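Local structure of citrate lyase (Yersinia pestis, 3QLL) at residues 135-140 / 163-168; 139-144 / 173-178; 169-174 / 210-215; 188-193 / 225-230. The protein probably acts as a magnesium-dependent lyase resembling the beta subunit of citrate lyase. All blocks are in the same frame, centred on the assembly; numbering follows the deposited sequence.

Contact 1: residues 135-140 / 163-168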
loop_
_atom_site.group_PDB
_atom_site.type_symbol
_atom_site.label_atom_id
_atom_site.label_comp_id
_atom_site.label_asym_id
_atom_site.label_seq_id
_atom_site.Cartn_x
_atom_site.Cartn_y
_atom_site.Cartn_z
ATOM N N LEU A 135 -12.455 7.465 20.174
ATOM C CA LEU A 135 -11.154 7.963 20.590
ATOM C C LEU A 135 -10.352 8.519 19.407
ATOM O O LEU A 135 -9.983 7.756 18.503
ATOM C CB LEU A 135 -10.365 6.851 21.274
ATOM C CG LEU A 135 -8.988 7.316 21.746
ATOM C CD1 LEU A 135 -9.189 8.288 22.922
ATOM C CD2 LEU A 135 -8.063 6.122 22.089
ATOM N N PRO A 136 -10.056 9.831 19.415
ATOM C CA PRO A 136 -9.264 10.473 18.358
ATOM C C PRO A 136 -7.814 10.074 18.431
ATOM O O PRO A 136 -7.316 9.687 19.504
ATOM C CB PRO A 136 -9.380 11.980 18.683
ATOM C CG PRO A 136 -9.632 12.028 20.083
ATOM C CD PRO A 136 -10.443 10.800 20.447
ATOM N N LYS A 137 -7.152 10.175 17.289
ATOM C CA LYS A 137 -5.729 9.926 17.211
ATOM C C LYS A 137 -5.319 8.596 17.861
ATOM O O LYS A 137 -4.361 8.544 18.630
ATOM C CB LYS A 137 -4.955 11.097 17.829
ATOM C CG LYS A 137 -3.745 11.501 17.021
ATOM C CD LYS A 137 -2.866 12.522 17.746
ATOM C CE LYS A 137 -1.673 12.943 16.878
ATOM N NZ LYS A 137 -2.051 13.480 15.523
ATOM N N THR A 138 -6.042 7.526 17.555
ATOM C CA THR A 138 -5.678 6.199 18.031
ATOM C C THR A 138 -4.407 5.754 17.302
ATOM O O THR A 138 -4.351 5.796 16.059
ATOM C CB THR A 138 -6.799 5.209 17.772
ATOM O OG1 THR A 138 -7.934 5.628 18.520
ATOM C CG2 THR A 138 -6.396 3.801 18.227
ATOM N N GLU A 139 -3.352 5.488 18.086
ATOM C CA GLU A 139 -2.023 5.286 17.493
ATOM C C GLU A 139 -1.372 3.975 17.897
ATOM O O GLU A 139 -0.267 3.646 17.458
ATOM C CB GLU A 139 -1.116 6.459 17.808
ATOM C CG GLU A 139 -1.461 7.676 16.918
ATOM C CD GLU A 139 -0.475 8.822 17.075
ATOM O OE1 GLU A 139 0.096 9.001 18.169
ATOM O OE2 GLU A 139 -0.224 9.513 16.093
ATOM N N SER A 140 -2.074 3.184 18.692
ATOM C CA SER A 140 -1.508 1.927 19.164
ATOM C C SER A 140 -2.613 1.096 19.722
ATOM O O SER A 140 -3.706 1.585 19.948
ATOM C CB SER A 140 -0.461 2.168 20.273
ATOM O OG SER A 140 -1.154 2.335 21.511
ATOM N N ILE A 163 -10.146 6.254 15.914
ATOM C CA ILE A 163 -9.947 7.045 14.694
ATOM C C ILE A 163 -8.495 6.913 14.238
ATOM O O ILE A 163 -7.567 7.259 14.980
ATOM C CB ILE A 163 -10.285 8.530 14.886
ATOM C CG1 ILE A 163 -11.729 8.696 15.342
ATOM C CG2 ILE A 163 -10.010 9.330 13.601
ATOM C CD1 ILE A 163 -12.121 10.145 15.509
ATOM N N ILE A 164 -8.311 6.481 12.994
ATOM C CA ILE A 164 -7.006 6.416 12.392
ATOM C C ILE A 164 -6.800 7.700 11.575
ATOM O O ILE A 164 -7.341 7.851 10.496
ATOM C CB ILE A 164 -6.885 5.164 11.509
ATOM C CG1 ILE A 164 -7.246 3.927 12.339
ATOM C CG2 ILE A 164 -5.486 4.928 10.977
ATOM C CD1 ILE A 164 -6.218 3.563 13.419
ATOM N N GLU A 165 -6.083 8.664 12.152
ATOM C CA GLU A 165 -5.889 9.968 11.490
ATOM C C GLU A 165 -4.406 10.350 11.346
ATOM O O GLU A 165 -4.101 11.508 11.117
ATOM C CB GLU A 165 -6.634 11.098 12.211
ATOM C CG GLU A 165 -6.796 10.924 13.711
ATOM C CD GLU A 165 -7.768 11.931 14.321
ATOM O OE1 GLU A 165 -8.409 12.736 13.585
ATOM O OE2 GLU A 165 -7.957 11.865 15.547
ATOM N N SER A 166 -3.488 9.449 11.668
ATOM C CA SER A 166 -2.047 9.797 11.600
ATOM C C SER A 166 -1.197 8.699 10.960
ATOM O O SER A 166 -1.608 7.542 10.916
ATOM C CB SER A 166 -1.531 10.130 13.006
ATOM O OG SER A 166 -1.597 8.981 13.839
ATOM N N VAL A 167 -0.029 9.068 10.434
ATOM C CA VAL A 167 0.910 8.080 9.919
ATOM C C VAL A 167 1.259 7.004 10.979
ATOM O O VAL A 167 1.334 5.803 10.666
ATOM C CB VAL A 167 2.204 8.740 9.424
ATOM C CG1 VAL A 167 3.245 7.665 9.126
ATOM C CG2 VAL A 167 1.927 9.552 8.186
ATOM N N ARG A 168 1.524 7.437 12.207
ATOM C CA ARG A 168 1.796 6.482 13.274
ATOM C C ARG A 168 0.631 5.483 13.498
ATOM O O ARG A 168 0.853 4.257 13.560
ATOM C CB ARG A 168 2.100 7.257 14.551
ATOM C CG ARG A 168 2.730 6.506 15.672
ATOM C CD ARG A 168 2.973 7.444 16.869
ATOM N NE ARG A 168 4.199 8.230 16.738
ATOM C CZ ARG A 168 5.397 7.750 17.071
ATOM N NH1 ARG A 168 5.498 6.495 17.512
ATOM N NH2 ARG A 168 6.491 8.494 16.940
HETATM O O HOH W 1 -4.179 8.101 14.409
#
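Glu139 reaches across to Ser166 and Arg168 and, with Ile163, gives up the most surface in this contact. Extended beyond CG, its chain spans the gap, and OE2, through the lone pair turned away from OE1, accepts the hydroxyl of Ser166 at 2.7 Å from OG. The aliphatic part of Arg168 passes obliquely across the carboxylate, CD 3.5 Å from Glu139 OE1, while the charges stay beyond salt-bridge range and the planes are 57° apart. Ile163, a beta-branched residue at home in a strand, binds through its backbone. Its N donates to Leu135 O at 3.0 Å, and its O receives Thr138 N at 3.0 Å. Leu135 O also takes the hydroxyl of Thr138 from the opposite face of its plane, so two donors grip it. Glu165, predicted to bind magnesium and substrate, accepts a hydrogen bond at 2.6 Å from Lys137 N on the anti lone pair of its OE2. A water bridges Thr138 O, Glu165 N and Ser166 OG; that same OG caps Gly169 N at the start of helix 167-171. Strands 132-135 and 159-164 are joined at their C-terminal ends, with helices 141-150 and 173-177 packed against Thr138 and helix 190-197 against Ile164.

Contact 2: residues 139-144 / 173-178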
loop_
_atom_site.group_PDB
_atom_site.type_symbol
_atom_site.label_atom_id
_atom_site.label_comp_id
_atom_site.label_asym_id
_atom_site.label_seq_id
_atom_site.Cartn_x
_atom_site.Cartn_y
_atom_site.Cartn_z
ATOM N N GLU A 139 -3.352 5.488 18.086
ATOM C CA GLU A 139 -2.023 5.286 17.493
ATOM C C GLU A 139 -1.372 3.975 17.897
ATOM O O GLU A 139 -0.267 3.646 17.458
ATOM C CB GLU A 139 -1.116 6.459 17.808
ATOM C CG GLU A 139 -1.461 7.676 16.918
ATOM C CD GLU A 139 -0.475 8.822 17.075
ATOM O OE1 GLU A 139 0.096 9.001 18.169
ATOM O OE2 GLU A 139 -0.224 9.513 16.093
ATOM N N SER A 140 -2.074 3.184 18.692
ATOM C CA SER A 140 -1.508 1.927 19.164
ATOM C C SER A 140 -2.613 1.096 19.722
ATOM O O SER A 140 -3.706 1.585 19.948
ATOM C CB SER A 140 -0.461 2.168 20.273
ATOM O OG SER A 140 -1.154 2.335 21.511
ATOM N N ALA A 141 -2.300 -0.176 19.923
ATOM C CA ALA A 141 -3.253 -1.094 20.506
ATOM C C ALA A 141 -3.508 -0.740 21.989
ATOM O O ALA A 141 -4.630 -0.864 22.508
ATOM C CB ALA A 141 -2.710 -2.568 20.368
ATOM N N ALA A 142 -2.467 -0.222 22.631
ATOM C CA ALA A 142 -2.534 0.177 24.031
ATOM C C ALA A 142 -3.524 1.336 24.203
ATOM O O ALA A 142 -4.190 1.429 25.227
ATOM C CB ALA A 142 -1.137 0.538 24.580
ATOM N N HIS A 143 -3.662 2.190 23.185
ATOM C CA HIS A 143 -4.662 3.291 23.293
ATOM C C HIS A 143 -6.030 2.752 23.611
ATOM O O HIS A 143 -6.709 3.219 24.528
ATOM C CB HIS A 143 -4.784 4.049 21.994
ATOM C CG HIS A 143 -3.791 5.146 21.821
ATOM N ND1 HIS A 143 -2.458 4.903 21.583
ATOM C CD2 HIS A 143 -3.932 6.486 21.841
ATOM C CE1 HIS A 143 -1.820 6.051 21.455
ATOM N NE2 HIS A 143 -2.690 7.024 21.610
ATOM N N LEU A 144 -6.394 1.725 22.857
ATOM C CA LEU A 144 -7.700 1.107 22.992
ATOM C C LEU A 144 -7.763 0.245 24.264
ATOM O O LEU A 144 -8.791 0.171 24.919
ATOM C CB LEU A 144 -8.039 0.284 21.749
ATOM C CG LEU A 144 -8.160 1.113 20.481
ATOM C CD1 LEU A 144 -8.588 0.198 19.346
ATOM C CD2 LEU A 144 -9.199 2.232 20.725
ATOM N N VAL A 173 -1.977 -0.009 12.181
ATOM C CA VAL A 173 -3.423 -0.247 12.058
ATOM C C VAL A 173 -3.808 -1.721 12.264
ATOM O O VAL A 173 -4.854 -2.016 12.822
ATOM C CB VAL A 173 -4.045 0.334 10.734
ATOM C CG1 VAL A 173 -3.698 -0.521 9.497
ATOM C CG2 VAL A 173 -5.555 0.473 10.877
ATOM N N GLU A 174 -2.938 -2.631 11.845
ATOM C CA GLU A 174 -3.188 -4.044 12.043
ATOM C C GLU A 174 -3.265 -4.371 13.534
ATOM O O GLU A 174 -4.171 -5.063 13.974
ATOM C CB GLU A 174 -2.127 -4.912 11.323
ATOM C CG GLU A 174 -2.182 -4.716 9.778
ATOM C CD GLU A 174 -1.601 -3.367 9.310
ATOM O OE1 GLU A 174 -0.817 -2.764 10.073
ATOM O OE2 GLU A 174 -1.929 -2.906 8.184
ATOM N N SER A 175 -2.341 -3.854 14.323
ATOM C CA SER A 175 -2.375 -4.170 15.741
ATOM C C SER A 175 -3.509 -3.449 16.492
ATOM O O SER A 175 -3.994 -4.006 17.477
ATOM C CB SER A 175 -1.002 -3.903 16.390
ATOM O OG SER A 175 -0.701 -2.553 16.636
ATOM N N ILE A 176 -3.873 -2.225 16.083
ATOM C CA ILE A 176 -5.024 -1.482 16.643
ATOM C C ILE A 176 -6.371 -2.194 16.416
ATOM O O ILE A 176 -7.226 -2.223 17.301
ATOM C CB ILE A 176 -5.079 -0.039 16.062
ATOM C CG1 ILE A 176 -3.898 0.752 16.619
ATOM C CG2 ILE A 176 -6.438 0.639 16.339
ATOM C CD1 ILE A 176 -3.598 2.058 15.882
ATOM N N ALA A 177 -6.588 -2.661 15.184
ATOM C CA ALA A 177 -7.836 -3.363 14.806
ATOM C C ALA A 177 -7.998 -4.690 15.548
ATOM O O ALA A 177 -9.108 -5.154 15.726
ATOM C CB ALA A 177 -7.906 -3.582 13.298
ATOM N N ALA A 178 -6.892 -5.228 16.062
ATOM C CA ALA A 178 -6.896 -6.495 16.768
ATOM C C ALA A 178 -6.768 -6.265 18.293
ATOM O O ALA A 178 -6.586 -7.225 19.075
ATOM C CB ALA A 178 -5.760 -7.396 16.258
#
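Ile176 packs on Ser140 and Leu144, joining helix 173-177 to the start of helix 141-150, two of the helices that surround the parallel beta-barrel of this TIM-barrel-like fold. Its first torsion (chi1 -69°) sets CG1 anti to the carbonyl carbon, and the extended second torsion (chi2 165°) carries CD1 on toward the loop before the partner helix. CG1 consequently lies 3.4 Å from Ser140 C, and CD1 reaches Glu139 C at 3.6 Å. The other branch, CG2, serves a different neighbour: it meets CD1 of Leu144 at 3.7 Å, the two side chains crossing at about a right angle. A beta-branched isoleucine suits this place because one residue can fill two directions at once, toward backbone and toward side chain. CD1 of Leu144 also comes within 3.4 Å of Ile176 O. No hydrogen bond passes between the segments, so the helices are held here by packing. Close approach is possible because Ala141 is small; its CA is 4.3 Å from that of Ile176. Inward, Ile176 and Leu144 continue to Leu186 and Leu183 of strand 183-188, while Glu139 turns its carboxylate to Ser166. Just before helix 141-150, Ser140 OG shares a hydrogen bond with His143 ND1, in the plane of the imidazole. The methyl CB of Ala141 rests 3.5 Å from the carbonyl O of the exposed Ser175.

Contact 3: residues 169-174 / 210-215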
loop_
_atom_site.group_PDB
_atom_site.type_symbol
_atom_site.label_atom_id
_atom_site.label_comp_id
_atom_site.label_asym_id
_atom_site.label_seq_id
_atom_site.Cartn_x
_atom_site.Cartn_y
_atom_site.Cartn_z
ATOM N N GLY A 169 -0.600 5.996 13.516
ATOM C CA GLY A 169 -1.782 5.157 13.606
ATOM C C GLY A 169 -1.910 4.200 12.424
ATOM O O GLY A 169 -2.193 3.014 12.608
ATOM N N LEU A 170 -1.718 4.712 11.213
ATOM C CA LEU A 170 -1.806 3.878 10.029
ATOM C C LEU A 170 -0.778 2.730 10.034
ATOM O O LEU A 170 -1.111 1.595 9.700
ATOM C CB LEU A 170 -1.612 4.731 8.777
ATOM C CG LEU A 170 -1.801 3.947 7.477
ATOM C CD1 LEU A 170 -3.209 3.411 7.366
ATOM C CD2 LEU A 170 -1.473 4.872 6.328
ATOM N N ASN A 171 0.463 3.022 10.420
ATOM C CA ASN A 171 1.514 1.989 10.463
ATOM C C ASN A 171 1.231 0.907 11.519
ATOM O O ASN A 171 1.777 -0.179 11.457
ATOM C CB ASN A 171 2.921 2.601 10.648
ATOM C CG ASN A 171 3.417 3.256 9.374
ATOM O OD1 ASN A 171 2.949 2.935 8.288
ATOM N ND2 ASN A 171 4.337 4.174 9.493
ATOM N N ALA A 172 0.408 1.234 12.509
ATOM C CA ALA A 172 0.073 0.258 13.522
ATOM C C ALA A 172 -1.365 -0.238 13.350
ATOM O O ALA A 172 -1.914 -0.814 14.283
ATOM C CB ALA A 172 0.267 0.855 14.923
ATOM N N VAL A 173 -1.977 -0.009 12.181
ATOM C CA VAL A 173 -3.423 -0.247 12.058
ATOM C C VAL A 173 -3.808 -1.721 12.264
ATOM O O VAL A 173 -4.854 -2.016 12.822
ATOM C CB VAL A 173 -4.045 0.334 10.734
ATOM C CG1 VAL A 173 -3.698 -0.521 9.497
ATOM C CG2 VAL A 173 -5.555 0.473 10.877
ATOM N N GLU A 174 -2.938 -2.631 11.845
ATOM C CA GLU A 174 -3.188 -4.044 12.043
ATOM C C GLU A 174 -3.265 -4.371 13.534
ATOM O O GLU A 174 -4.171 -5.063 13.974
ATOM C CB GLU A 174 -2.127 -4.912 11.323
ATOM C CG GLU A 174 -2.182 -4.716 9.778
ATOM C CD GLU A 174 -1.601 -3.367 9.310
ATOM O OE1 GLU A 174 -0.817 -2.764 10.073
ATOM O OE2 GLU A 174 -1.929 -2.906 8.184
ATOM N N ARG A 210 -6.497 4.227 2.962
ATOM C CA ARG A 210 -7.888 3.755 3.118
ATOM C C ARG A 210 -7.939 2.240 2.892
ATOM O O ARG A 210 -8.667 1.557 3.595
ATOM C CB ARG A 210 -8.858 4.476 2.176
ATOM C CG ARG A 210 -9.410 5.827 2.705
ATOM C CD ARG A 210 -10.515 6.350 1.724
ATOM N NE ARG A 210 -11.334 7.452 2.233
ATOM C CZ ARG A 210 -11.070 8.728 1.898
ATOM N NH1 ARG A 210 -10.012 8.983 1.087
ATOM N NH2 ARG A 210 -11.819 9.743 2.359
ATOM N N ALA A 211 -7.225 1.745 1.877
ATOM C CA ALA A 211 -7.248 0.332 1.587
ATOM C C ALA A 211 -6.646 -0.456 2.762
ATOM O O ALA A 211 -7.180 -1.492 3.140
ATOM C CB ALA A 211 -6.526 0.023 0.264
ATOM N N ARG A 212 -5.580 0.075 3.359
ATOM C CA ARG A 212 -4.948 -0.550 4.515
ATOM C C ARG A 212 -5.870 -0.525 5.725
ATOM O O ARG A 212 -5.902 -1.480 6.505
ATOM C CB ARG A 212 -3.610 0.124 4.837
ATOM C CG ARG A 212 -2.733 -0.737 5.682
ATOM C CD ARG A 212 -1.345 -0.166 5.899
ATOM N NE ARG A 212 -0.664 -0.827 7.010
ATOM C CZ ARG A 212 0.449 -0.363 7.536
ATOM N NH1 ARG A 212 0.970 0.739 7.023
ATOM N NH2 ARG A 212 1.038 -0.996 8.545
ATOM N N LEU A 213 -6.631 0.554 5.888
ATOM C CA LEU A 213 -7.566 0.592 7.008
ATOM C C LEU A 213 -8.680 -0.453 6.853
ATOM O O LEU A 213 -8.912 -1.257 7.772
ATOM C CB LEU A 213 -8.164 1.981 7.173
ATOM C CG LEU A 213 -9.306 2.054 8.197
ATOM C CD1 LEU A 213 -8.790 1.699 9.577
ATOM C CD2 LEU A 213 -9.934 3.427 8.221
ATOM N N VAL A 214 -9.292 -0.502 5.669
ATOM C CA VAL A 214 -10.392 -1.438 5.398
ATOM C C VAL A 214 -9.915 -2.892 5.594
ATOM O O VAL A 214 -10.572 -3.682 6.268
ATOM C CB VAL A 214 -10.958 -1.237 3.963
ATOM C CG1 VAL A 214 -11.936 -2.338 3.593
ATOM C CG2 VAL A 214 -11.636 0.092 3.874
ATOM N N SER A 215 -8.748 -3.219 5.055
ATOM C CA SER A 215 -8.176 -4.554 5.222
ATOM C C SER A 215 -8.035 -4.999 6.704
ATOM O O SER A 215 -8.370 -6.104 7.057
ATOM C CB SER A 215 -6.819 -4.631 4.516
ATOM O OG SER A 215 -6.176 -5.841 4.840
#
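Arg212 thrusts its side chain from helix 203-220 as a knob into a hole formed by Leu170, Asn171, Val173 and Glu174. An arginine suits the place: its long aliphatic part crosses the gap between helices, and its flat end can satisfy several acceptors together. With CG anti to the backbone N (chi1 -161°) and the chain straight as far as NE, the guanidinium reaches the junction of helices 167-171 and 173-177. Glu174 takes it side-on. NE donates in a nearly straight bond (169°) to the syn lone pair of Glu174 OE2 at 2.7 Å, and NH2 donates to Glu174 OE1 at 3.0 Å. Carboxylate and guanidinium are nearly coplanar, 20° apart, and the bend of Glu174 at chi2 folds its carboxylate back to meet NE and NH2. NH1 turns to Asn171, whose OD1 accepts on an in-plane lone pair at 3.2 Å. These bonds fix the rotation of the guanidinium, while Leu170 O lies over one of its faces.

The apolar part, also closely packed, lies deeper. Val173 CG2 meets Leu213 CD1 at 3.7 Å, the branched side chains crossing at about a right angle; Leu213 continues inward to Leu186 and Phe188, and Val173 to Ile164. By contrast, the outer sides of Asn171 and Glu174 are partly exposed. Asn171 also packs on Met219 of the second subunit. The whole is helix-to-helix packing on the outside of a TIM-type barrel, with a bidentate, side-on Arg-Glu salt bridge at its outer edge.

Contact 4: residues 188-193 / 225-230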
loop_
_atom_site.group_PDB
_atom_site.type_symbol
_atom_site.label_atom_id
_atom_site.label_comp_id
_atom_site.label_asym_id
_atom_site.label_seq_id
_atom_site.Cartn_x
_atom_site.Cartn_y
_atom_site.Cartn_z
ATOM N N PHE A 188 -11.852 6.524 9.516
ATOM C CA PHE A 188 -10.703 7.136 8.849
ATOM C C PHE A 188 -10.733 8.620 9.082
ATOM O O PHE A 188 -11.768 9.275 8.892
ATOM C CB PHE A 188 -10.758 6.879 7.356
ATOM C CG PHE A 188 -9.540 7.357 6.590
ATOM C CD1 PHE A 188 -8.261 6.955 6.959
ATOM C CD2 PHE A 188 -9.686 8.173 5.469
ATOM C CE1 PHE A 188 -7.136 7.365 6.236
ATOM C CE2 PHE A 188 -8.557 8.595 4.737
ATOM C CZ PHE A 188 -7.287 8.191 5.121
ATOM N N GLY A 189 -9.611 9.194 9.479
ATOM C CA GLY A 189 -9.592 10.650 9.612
ATOM C C GLY A 189 -8.793 11.266 8.463
ATOM O O GLY A 189 -7.602 11.590 8.641
ATOM N N ALA A 190 -9.434 11.434 7.302
ATOM C CA ALA A 190 -8.745 11.891 6.075
ATOM C C ALA A 190 -8.045 13.250 6.247
ATOM O O ALA A 190 -6.874 13.385 5.877
ATOM C CB ALA A 190 -9.719 11.929 4.873
ATOM N N ALA A 191 -8.718 14.220 6.839
ATOM C CA ALA A 191 -8.165 15.590 6.923
ATOM C C ALA A 191 -6.864 15.617 7.772
ATOM O O ALA A 191 -5.911 16.282 7.405
ATOM C CB ALA A 191 -9.207 16.584 7.472
ATOM N N ASP A 192 -6.844 14.943 8.922
ATOM C CA ASP A 192 -5.598 14.877 9.709
ATOM C C ASP A 192 -4.511 14.010 9.072
ATOM O O ASP A 192 -3.317 14.349 9.123
ATOM C CB ASP A 192 -5.889 14.424 11.138
ATOM C CG ASP A 192 -6.448 15.558 12.001
ATOM O OD1 ASP A 192 -5.962 16.697 11.855
ATOM O OD2 ASP A 192 -7.389 15.333 12.798
HETATM N N MSE A 193 -4.937 12.907 8.457
HETATM C CA MSE A 193 -4.055 11.982 7.728
HETATM C C MSE A 193 -3.315 12.720 6.589
HETATM O O MSE A 193 -2.091 12.676 6.509
HETATM C CB MSE A 193 -4.868 10.795 7.177
HETATM C CG MSE A 193 -4.005 9.682 6.486
HETATM SE SE MSE A 193 -2.887 8.874 7.909
HETATM C CE MSE A 193 -4.254 7.672 8.711
ATOM N N ILE A 225 -15.232 2.821 8.831
ATOM C CA ILE A 225 -16.082 3.970 8.628
ATOM C C ILE A 225 -15.341 5.113 7.964
ATOM O O ILE A 225 -14.398 5.651 8.540
ATOM C CB ILE A 225 -16.669 4.456 9.948
ATOM C CG1 ILE A 225 -17.374 3.294 10.661
ATOM C CG2 ILE A 225 -17.619 5.628 9.697
ATOM C CD1 ILE A 225 -17.534 3.510 12.136
ATOM N N ASP A 226 -15.810 5.518 6.784
ATOM C CA ASP A 226 -15.127 6.565 6.044
ATOM C C ASP A 226 -15.218 7.943 6.728
ATOM O O ASP A 226 -16.182 8.252 7.471
ATOM C CB ASP A 226 -15.646 6.650 4.602
ATOM C CG ASP A 226 -14.723 7.474 3.694
ATOM O OD1 ASP A 226 -13.497 7.596 3.997
ATOM O OD2 ASP A 226 -15.227 7.983 2.669
ATOM N N ALA A 227 -14.188 8.740 6.432
ATOM C CA ALA A 227 -14.077 10.127 6.813
ATOM C C ALA A 227 -15.278 10.929 6.347
ATOM O O ALA A 227 -15.935 10.561 5.372
ATOM C CB ALA A 227 -12.784 10.719 6.257
ATOM N N PRO A 228 -15.572 12.023 7.067
ATOM C CA PRO A 228 -16.590 12.969 6.596
ATOM C C PRO A 228 -16.106 13.713 5.351
ATOM O O PRO A 228 -14.912 14.017 5.244
ATOM C CB PRO A 228 -16.747 13.949 7.768
ATOM C CG PRO A 228 -15.489 13.819 8.572
ATOM C CD PRO A 228 -14.981 12.408 8.365
ATOM N N PHE A 229 -17.036 14.065 4.466
ATOM C CA PHE A 229 -16.695 14.875 3.313
ATOM C C PHE A 229 -16.887 16.305 3.741
ATOM O O PHE A 229 -17.944 16.655 4.262
ATOM C CB PHE A 229 -17.598 14.525 2.125
ATOM C CG PHE A 229 -17.226 15.216 0.837
ATOM C CD1 PHE A 229 -16.117 14.832 0.103
ATOM C CD2 PHE A 229 -18.050 16.217 0.317
ATOM C CE1 PHE A 229 -15.786 15.482 -1.102
ATOM C CE2 PHE A 229 -17.739 16.867 -0.879
ATOM C CZ PHE A 229 -16.606 16.496 -1.588
ATOM N N PHE A 230 -15.882 17.130 3.483
ATOM C CA PHE A 230 -15.829 18.515 3.971
ATOM C C PHE A 230 -16.877 19.453 3.332
ATOM O O PHE A 230 -17.562 20.176 4.053
ATOM C CB PHE A 230 -14.408 19.099 3.784
ATOM C CG PHE A 230 -14.020 19.355 2.334
ATOM C CD1 PHE A 230 -13.992 18.312 1.414
ATOM C CD2 PHE A 230 -13.698 20.635 1.890
ATOM C CE1 PHE A 230 -13.652 18.537 0.081
ATOM C CE2 PHE A 230 -13.351 20.865 0.554
ATOM C CZ PHE A 230 -13.328 19.811 -0.348
#
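Phe188 and Ala227 bring together the C-terminal ends of neighbouring parallel strands, 183-188 and 224-226, in the closed barrel of this TIM-like fold. Phe188 N donates to Ile225 O at 2.9 Å, nearly along the C=O axis, in the ladder that joins the strands. One step on, the methyl of Ala227 comes to 3.2 Å from Phe188 O and also touches Ala190 CB at 3.6 Å. Alanine fits both positions, since two small residues let the first turn of helix 190-197 settle close to the neighbouring strand end.

With CG anti to the backbone N (chi1 -174°), Phe188 is carried beside Asp226, pointing the same way, and its ring stands only 17° from the carboxylate plane. CD2 of Phe188 lies 4.1 Å from Ala227 CB. The backbone N of Ala190 sits over one face of the ring, 3.7 Å above its plane and toward the rim.

Farther out, Arg210 and Leu213 of helix 203-220 pack on Phe188. Asp226, though buried, is well provided for: OD2 forms a salt bridge with Lys253 and OD1 another with Arg210, so the carboxylate probably remains charged. Lys253 also binds Ala227 O, tying the next strand to this one. The helix that opens at Ala190 carries Asp192, a predicted magnesium ligand beside Glu165. Asp226 OD1 also receives a weak hydrogen bond from the next residue, Ala227 N, at 2.8 Å.

How the contacts relate
From the N terminus, contact 1 comes first, closing the excursion from strand 132-135 through helix 141-150 to strand 159-164. Contact 2 starts on the same stretch, sharing Glu139 and Ser140, but closes later, on helix 173-177. Contact 3 opens where contact 2 ends, sharing Val173 and Glu174, and runs on to helix 203-220. Contact 4 crosses it: 188-193 lies inside the loop of contact 3, whereas 225-230 lies beyond it. The crossing is tied by the Arg210–Asp226 salt bridge. Contacts 1 and 4 join strand ends of the barrel, contacts 2 and 3 the surrounding helices; adjacent strands 159-164 and 183-188 set Glu165 of contact 1 beside Asp192 of contact 4.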